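Local atomic coordinates of catalase-3 (Neurospora crassa, PDB entry 4AJ9), a protein that uses heme to convert hydrogen peroxide into water and dioxygen, a catalase activity that probably protects the mould's cells from peroxide damage. Residues 237-240 against 241-245; 617-620 against 621-625; 669-672 against 673-676. One frame throughout, in Å; residues are numbered along the deposited sequence.

Interaction 1 (237-240 against 241-245); sequences AALV and WEEAQ
Glu243 OE1 is gripped from two directions: the backbone N of Val240 reaches it at 3.2 Å, almost in line with the C-O bond and with a nearly straight hydrogen bond (164°), and the ammonium group of Lys669 forms a salt bridge to the same oxygen. The other oxygen, OE2, has its own cation in Lys625. Two lysines and a main-chain N-H therefore hold this buried carboxylate, which probably favours its ionised form. With CG swung opposite the main-chain nitrogen (chi1 177°) and the chain straight beyond it, Glu243 runs back past the start of its own helix and crosses the side chains of Leu239 and Val240 at about right angles. Its OE1 comes to 3.4 Å from Leu239 CB, and its CB lies 3.6 Å from Val240 CG2. Glu242, bent at chi2, brings its CD to 3.8 Å from the same Val240 methyl, so CG2 touches two glutamate chains. Val240 O starts the helical bonding: Ala244 N donates to it at 2.9 Å and 170°, whereas the bond from Glu243 N is weak. Leu239 CD1 reaches Ala244 CB at 4.3 Å, a looser apolar touch. Val240 is the N-cap residue of helix 241-250, which follows the loop from strand 223-232. A glutamate three residues on that returns its carboxylate to the N-cap N-H is the reciprocal half of a capping box; with valine at the cap, the half that needs a side-chain acceptor there is missing.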
loop_
_atom_site.group_PDB
_atom_site.type_symbol
_atom_site.label_atom_id
_atom_site.label_comp_id
_atom_site.label_asym_id
_atom_site.label_seq_id
_atom_site.Cartn_x
_atom_site.Cartn_y
_atom_site.Cartn_z
ATOM N N ALA C 237 -9.190 23.434 33.475
ATOM C CA ALA C 237 -10.616 23.744 33.504
ATOM C C ALA C 237 -11.383 22.636 32.809
ATOM O O ALA C 237 -10.881 22.038 31.861
ATOM C CB ALA C 237 -10.889 25.085 32.817
ATOM N N ALA C 238 -12.593 22.351 33.280
ATOM C CA ALA C 238 -13.400 21.287 32.684
ATOM C C ALA C 238 -14.867 21.671 32.558
ATOM O O ALA C 238 -15.361 22.566 33.242
ATOM C CB ALA C 238 -13.260 20.007 33.482
ATOM N N LEU C 239 -15.554 20.977 31.662
ATOM C CA LEU C 239 -16.970 21.171 31.437
ATOM C C LEU C 239 -17.737 20.295 32.426
ATOM O O LEU C 239 -17.123 19.617 33.248
ATOM C CB LEU C 239 -17.291 20.746 30.006
ATOM C CG LEU C 239 -16.412 21.392 28.927
ATOM C CD1 LEU C 239 -16.713 20.812 27.535
ATOM C CD2 LEU C 239 -16.578 22.911 28.929
ATOM N N VAL C 240 -19.070 20.307 32.353
ATOM C CA VAL C 240 -19.871 19.277 33.015
ATOM C C VAL C 240 -20.438 18.345 31.939
ATOM O O VAL C 240 -20.534 18.737 30.777
ATOM C CB VAL C 240 -20.989 19.880 33.916
ATOM C CG1 VAL C 240 -20.355 20.715 35.030
ATOM C CG2 VAL C 240 -21.960 20.728 33.102
ATOM N N TRP C 241 -20.778 17.115 32.310
ATOM C CA TRP C 241 -21.163 16.112 31.313
ATOM C C TRP C 241 -22.364 16.531 30.452
ATOM O O TRP C 241 -22.321 16.440 29.217
ATOM C CB TRP C 241 -21.403 14.745 31.961
ATOM C CG TRP C 241 -21.821 13.700 30.969
ATOM C CD1 TRP C 241 -22.974 12.966 30.988
ATOM C CD2 TRP C 241 -21.112 13.302 29.787
ATOM N NE1 TRP C 241 -23.017 12.125 29.897
ATOM C CE2 TRP C 241 -21.888 12.313 29.145
ATOM C CE3 TRP C 241 -19.895 13.684 29.210
ATOM C CZ2 TRP C 241 -21.480 11.688 27.964
ATOM C CZ3 TRP C 241 -19.496 13.074 28.026
ATOM C CH2 TRP C 241 -20.287 12.085 27.417
ATOM N N GLU C 242 -23.422 17.004 31.105
ATOM C CA GLU C 242 -24.628 17.429 30.399
ATOM C C GLU C 242 -24.346 18.540 29.383
ATOM O O GLU C 242 -25.054 18.666 28.398
ATOM C CB GLU C 242 -25.742 17.844 31.384
ATOM C CG GLU C 242 -25.343 18.868 32.433
ATOM C CD GLU C 242 -24.773 18.250 33.707
ATOM O OE1 GLU C 242 -24.218 17.129 33.651
ATOM O OE2 GLU C 242 -24.876 18.901 34.772
ATOM N N GLU C 243 -23.313 19.338 29.641
ATOM C CA GLU C 243 -22.859 20.388 28.734
ATOM C C GLU C 243 -22.079 19.788 27.570
ATOM O O GLU C 243 -22.340 20.085 26.400
ATOM C CB GLU C 243 -21.934 21.329 29.502
ATOM C CG GLU C 243 -21.303 22.462 28.708
ATOM C CD GLU C 243 -20.397 23.313 29.583
ATOM O OE1 GLU C 243 -19.952 22.805 30.643
ATOM O OE2 GLU C 243 -20.147 24.488 29.234
ATOM N N ALA C 244 -21.096 18.959 27.911
ATOM C CA ALA C 244 -20.237 18.308 26.918
ATOM C C ALA C 244 -21.042 17.543 25.872
ATOM O O ALA C 244 -20.655 17.489 24.704
ATOM C CB ALA C 244 -19.241 17.374 27.604
ATOM N N GLN C 245 -22.171 16.975 26.285
ATOM C CA GLN C 245 -23.016 16.210 25.371
ATOM C C GLN C 245 -23.690 17.085 24.322
ATOM O O GLN C 245 -23.706 16.746 23.146
ATOM C CB GLN C 245 -24.079 15.440 26.135
ATOM C CG GLN C 245 -23.558 14.262 26.914
ATOM C CD GLN C 245 -24.677 13.330 27.280
ATOM O OE1 GLN C 245 -25.587 13.706 28.010
ATOM N NE2 GLN C 245 -24.644 12.119 26.737
#

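Interaction 2 (617-620 against 621-625); sequences LTDG and YRWGK
Asp619 and Trp623, one helical turn apart, share a first torsion that turns CG away from the carbonyl carbon (chi1 -72° and -64°), which sets the two side chains next to each other and pointing the same way. Asp619 CB sits over the six-membered ring in a CH-pi contact, 3.5 Å from the centroid and almost straight above it. The carboxylate, its plane 8° from that of the indole, is stacked parallel to it but offset past the CZ2-CH2 edge. The Asp619 carbonyl covers the same ring system nearer its five-membered part, with O 3.2 Å from Trp623 CG. That oxygen also accepts Trp623 N at 2.8 Å. Asp619 OD1 is hydrogen-bonded to Gln615, a turn back, which helps to fix the carboxylate. Alongside, Thr618 sets its methyl CG2 over one face of the Arg622 guanidinium, 3.4 Å from NE, while its hydroxyl is bonded to Ser614 O. The helix ends in a Schellman motif: Lys625 N donates to Gly620 O at 3.0 Å, Gly624 N to Tyr621 O at 3.1 Å, and Gly624 takes the positive phi of the C-prime residue. This closes helix 612-622 of the beta-alpha-beta unit between strands 587-590 and 627-630 in the parallel sheet; Leu617 packs on the first of these strands, and the Trp623 indole meets helix 241-250.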
loop_
_atom_site.group_PDB
_atom_site.type_symbol
_atom_site.label_atom_id
_atom_site.label_comp_id
_atom_site.label_asym_id
_atom_site.label_seq_id
_atom_site.Cartn_x
_atom_site.Cartn_y
_atom_site.Cartn_z
ATOM N N LEU C 617 -29.875 30.945 28.344
ATOM C CA LEU C 617 -29.648 31.458 29.693
ATOM C C LEU C 617 -29.804 30.335 30.705
ATOM O O LEU C 617 -29.060 30.265 31.683
ATOM C CB LEU C 617 -30.616 32.593 30.016
ATOM C CG LEU C 617 -30.307 33.389 31.286
ATOM C CD1 LEU C 617 -28.895 33.939 31.219
ATOM C CD2 LEU C 617 -31.322 34.522 31.484
ATOM N N THR C 618 -30.779 29.461 30.459
ATOM C CA THR C 618 -31.020 28.310 31.317
ATOM C C THR C 618 -29.825 27.349 31.312
ATOM O O THR C 618 -29.361 26.926 32.378
ATOM C CB THR C 618 -32.316 27.560 30.905
ATOM O OG1 THR C 618 -33.449 28.429 31.076
ATOM C CG2 THR C 618 -32.515 26.308 31.739
ATOM N N ASP C 619 -29.330 27.012 30.121
ATOM C CA ASP C 619 -28.177 26.119 29.996
ATOM C C ASP C 619 -26.989 26.731 30.724
ATOM O O ASP C 619 -26.343 26.076 31.528
ATOM C CB ASP C 619 -27.783 25.899 28.528
ATOM C CG ASP C 619 -28.769 25.012 27.755
ATOM O OD1 ASP C 619 -29.499 24.212 28.374
ATOM O OD2 ASP C 619 -28.800 25.114 26.504
ATOM N N GLY C 620 -26.696 27.988 30.416
ATOM C CA GLY C 620 -25.565 28.677 31.004
ATOM C C GLY C 620 -25.636 28.585 32.514
ATOM O O GLY C 620 -24.654 28.242 33.180
ATOM N N TYR C 621 -26.816 28.861 33.058
ATOM C CA TYR C 621 -26.989 28.772 34.506
ATOM C C TYR C 621 -26.812 27.349 35.027
ATOM O O TYR C 621 -26.063 27.128 35.975
ATOM C CB TYR C 621 -28.334 29.326 34.956
ATOM C CG TYR C 621 -28.568 29.127 36.439
ATOM C CD1 TYR C 621 -28.083 30.042 37.376
ATOM C CD2 TYR C 621 -29.258 28.021 36.902
ATOM C CE1 TYR C 621 -28.294 29.851 38.739
ATOM C CE2 TYR C 621 -29.468 27.823 38.251
ATOM C CZ TYR C 621 -28.990 28.735 39.164
ATOM O OH TYR C 621 -29.220 28.503 40.503
ATOM N N ARG C 622 -27.499 26.385 34.417
ATOM C CA ARG C 622 -27.445 25.014 34.914
ATOM C C ARG C 622 -26.070 24.360 34.791
ATOM O O ARG C 622 -25.740 23.457 35.549
ATOM C CB ARG C 622 -28.482 24.142 34.212
ATOM C CG ARG C 622 -29.548 23.636 35.153
ATOM C CD ARG C 622 -30.777 24.502 35.129
ATOM N NE ARG C 622 -31.717 24.021 34.129
ATOM C CZ ARG C 622 -33.013 23.809 34.340
ATOM N NH1 ARG C 622 -33.557 24.026 35.532
ATOM N NH2 ARG C 622 -33.765 23.365 33.343
ATOM N N TRP C 623 -25.291 24.800 33.813
ATOM C CA TRP C 623 -23.961 24.261 33.583
ATOM C C TRP C 623 -22.899 24.986 34.411
ATOM O O TRP C 623 -21.695 24.780 34.220
ATOM C CB TRP C 623 -23.642 24.338 32.090
ATOM C CG TRP C 623 -24.571 23.479 31.278
ATOM C CD1 TRP C 623 -25.340 22.449 31.736
ATOM C CD2 TRP C 623 -24.824 23.576 29.874
ATOM N NE1 TRP C 623 -26.053 21.889 30.698
ATOM C CE2 TRP C 623 -25.756 22.568 29.544
ATOM C CE3 TRP C 623 -24.350 24.419 28.859
ATOM C CZ2 TRP C 623 -26.226 22.378 28.241
ATOM C CZ3 TRP C 623 -24.825 24.235 27.563
ATOM C CH2 TRP C 623 -25.744 23.213 27.268
ATOM N N GLY C 624 -23.353 25.830 35.336
ATOM C CA GLY C 624 -22.477 26.479 36.301
ATOM C C GLY C 624 -21.693 27.700 35.834
ATOM O O GLY C 624 -20.756 28.127 36.510
ATOM N N LYS C 625 -22.068 28.267 34.692
ATOM C CA LYS C 625 -21.366 29.432 34.154
ATOM C C LYS C 625 -21.740 30.715 34.898
ATOM O O LYS C 625 -22.849 30.833 35.430
ATOM C CB LYS C 625 -21.686 29.626 32.663
ATOM C CG LYS C 625 -21.409 28.432 31.784
ATOM C CD LYS C 625 -21.755 28.720 30.320
ATOM C CE LYS C 625 -21.675 27.457 29.475
ATOM N NZ LYS C 625 -20.281 26.906 29.503
#

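Interaction 3 (669-672 against 673-676); sequences KFLE and RFAV
Arg673 and Phe670 cross obliquely, yet their flat groups are nearly parallel, the guanidinium and phenyl planes being only 8° apart. The matching planes do not make a face-to-face stack. What covers the guanidinium face is Phe670 CB, not the ring: it sits 3.7 Å above that plane, off-centre, and 3.9 Å from Arg673 NE. The NH2 end approaches the ring obliquely, 4.1 Å from Phe670 CG. An arginine chain extended from CG to NE spans this distance, passing Phe670 O on the way with CG at 3.5 Å. Its far end is fixed by carbonyls: NH1 is hydrogen-bonded to Lys625 O and Tyr621 O, NH2 to Ala647 O. Three acceptors thus set the rotation of the guanidinium.

Phe674 is turned otherwise. It presents its ring edge, not its face, to the preceding backbone: CE1 lies 3.7 Å from Phe670 O and CD1 3.8 Å from Leu671 O, both oxygens near the ring plane. Leu671 CD2 adds a loose apolar touch on Phe674 CD1, at 4.4 Å. The main chain itself makes a short 3-10 turn, with weak bonds from Arg673 N to Phe670 O (3.3 Å) and from Phe674 N to Leu671 O, each spanning three residues.

The turn follows helix 654-667 and touches several elements. Phe670 and Arg673 pack on strand 649-652, at the margin of the parallel sheet; Leu671 rests on helix 454-468, whose Phe459 meets the Phe674 ring edge-to-face; and through NH1 Arg673 reaches the end of helix 612-622.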
loop_
_atom_site.group_PDB
_atom_site.type_symbol
_atom_site.label_atom_id
_atom_site.label_comp_id
_atom_site.label_asym_id
_atom_site.label_seq_id
_atom_site.Cartn_x
_atom_site.Cartn_y
_atom_site.Cartn_z
ATOM N N LYS C 669 -16.468 27.676 37.027
ATOM C CA LYS C 669 -17.694 26.933 37.294
ATOM C C LYS C 669 -18.154 27.175 38.722
ATOM O O LYS C 669 -17.358 27.115 39.668
ATOM C CB LYS C 669 -17.497 25.430 37.075
ATOM C CG LYS C 669 -17.218 25.026 35.631
ATOM C CD LYS C 669 -18.416 25.272 34.739
ATOM C CE LYS C 669 -18.459 24.246 33.604
ATOM N NZ LYS C 669 -19.366 24.682 32.513
ATOM N N PHE C 670 -19.445 27.439 38.873
ATOM C CA PHE C 670 -20.021 27.659 40.182
ATOM C C PHE C 670 -20.668 26.389 40.701
ATOM O O PHE C 670 -21.811 26.077 40.379
ATOM C CB PHE C 670 -20.974 28.850 40.143
ATOM C CG PHE C 670 -20.256 30.157 40.073
ATOM C CD1 PHE C 670 -19.757 30.622 38.869
ATOM C CD2 PHE C 670 -20.007 30.886 41.226
ATOM C CE1 PHE C 670 -19.062 31.810 38.807
ATOM C CE2 PHE C 670 -19.312 32.079 41.172
ATOM C CZ PHE C 670 -18.840 32.545 39.955
ATOM N N LEU C 671 -19.905 25.659 41.509
ATOM C CA LEU C 671 -20.250 24.297 41.902
ATOM C C LEU C 671 -21.384 24.218 42.921
ATOM O O LEU C 671 -21.852 23.125 43.249
ATOM C CB LEU C 671 -19.014 23.578 42.448
ATOM C CG LEU C 671 -17.829 23.462 41.489
ATOM C CD1 LEU C 671 -16.676 22.694 42.152
ATOM C CD2 LEU C 671 -18.258 22.793 40.190
ATOM N N GLU C 672 -21.833 25.363 43.420
ATOM C CA GLU C 672 -22.937 25.346 44.373
ATOM C C GLU C 672 -24.231 24.953 43.684
ATOM O O GLU C 672 -25.223 24.659 44.344
ATOM C CB GLU C 672 -23.095 26.692 45.084
ATOM C CG GLU C 672 -22.706 27.887 44.250
ATOM C CD GLU C 672 -21.211 28.132 44.264
ATOM O OE1 GLU C 672 -20.654 28.366 45.357
ATOM O OE2 GLU C 672 -20.595 28.094 43.183
ATOM N N ARG C 673 -24.209 24.933 42.353
ATOM C CA ARG C 673 -25.414 24.664 41.565
ATOM C C ARG C 673 -25.629 23.183 41.289
ATOM O O ARG C 673 -26.560 22.802 40.571
ATOM C CB ARG C 673 -25.363 25.427 40.242
ATOM C CG ARG C 673 -25.235 26.926 40.422
ATOM C CD ARG C 673 -25.318 27.664 39.099
ATOM N NE ARG C 673 -24.814 29.021 39.262
ATOM C CZ ARG C 673 -24.359 29.783 38.275
ATOM N NH1 ARG C 673 -24.355 29.336 37.027
ATOM N NH2 ARG C 673 -23.912 31.002 38.545
ATOM N N PHE C 674 -24.771 22.348 41.865
ATOM C CA PHE C 674 -24.842 20.911 41.638
ATOM C C PHE C 674 -25.120 20.128 42.909
ATOM O O PHE C 674 -24.352 20.194 43.867
ATOM C CB PHE C 674 -23.552 20.427 40.982
ATOM C CG PHE C 674 -23.278 21.101 39.679
ATOM C CD1 PHE C 674 -22.609 22.311 39.644
ATOM C CD2 PHE C 674 -23.744 20.558 38.489
ATOM C CE1 PHE C 674 -22.373 22.954 38.446
ATOM C CE2 PHE C 674 -23.511 21.205 37.288
ATOM C CZ PHE C 674 -22.826 22.398 37.270
ATOM N N ALA C 675 -26.225 19.389 42.900
ATOM C CA ALA C 675 -26.634 18.575 44.041
ATOM C C ALA C 675 -25.633 17.458 44.343
ATOM O O ALA C 675 -25.187 16.749 43.442
ATOM C CB ALA C 675 -28.018 17.977 43.787
ATOM N N VAL C 676 -25.300 17.300 45.618
ATOM C CA VAL C 676 -24.470 16.193 46.077
ATOM C C VAL C 676 -25.361 15.170 46.774
ATOM O O VAL C 676 -26.391 15.537 47.336
ATOM C CB VAL C 676 -23.378 16.666 47.052
ATOM C CG1 VAL C 676 -22.660 15.475 47.658
ATOM C CG2 VAL C 676 -22.393 17.566 46.338
#

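Overall arrangement
Along the chain the three contacts follow in series, yet in space their centres lie only 11 to 13 Å apart, on one side of the subunit. Interaction 1 starts helix 241-250 of the heme-bearing catalase part; interactions 2 and 3 lie in the C-terminal domain of long catalases. Glu243 CG and Val240 CG2 pack on the Trp623 indole, and Val240 CG1 on Phe674, around the carboxylate that the two lysines share. Within the C-terminal domain, Gly624 O meets Phe670 N, joining the end of helix 612-622 to the segment after helix 654-667. Together the contacts join the two parts, away from the heme site. All three also approach a second subunit.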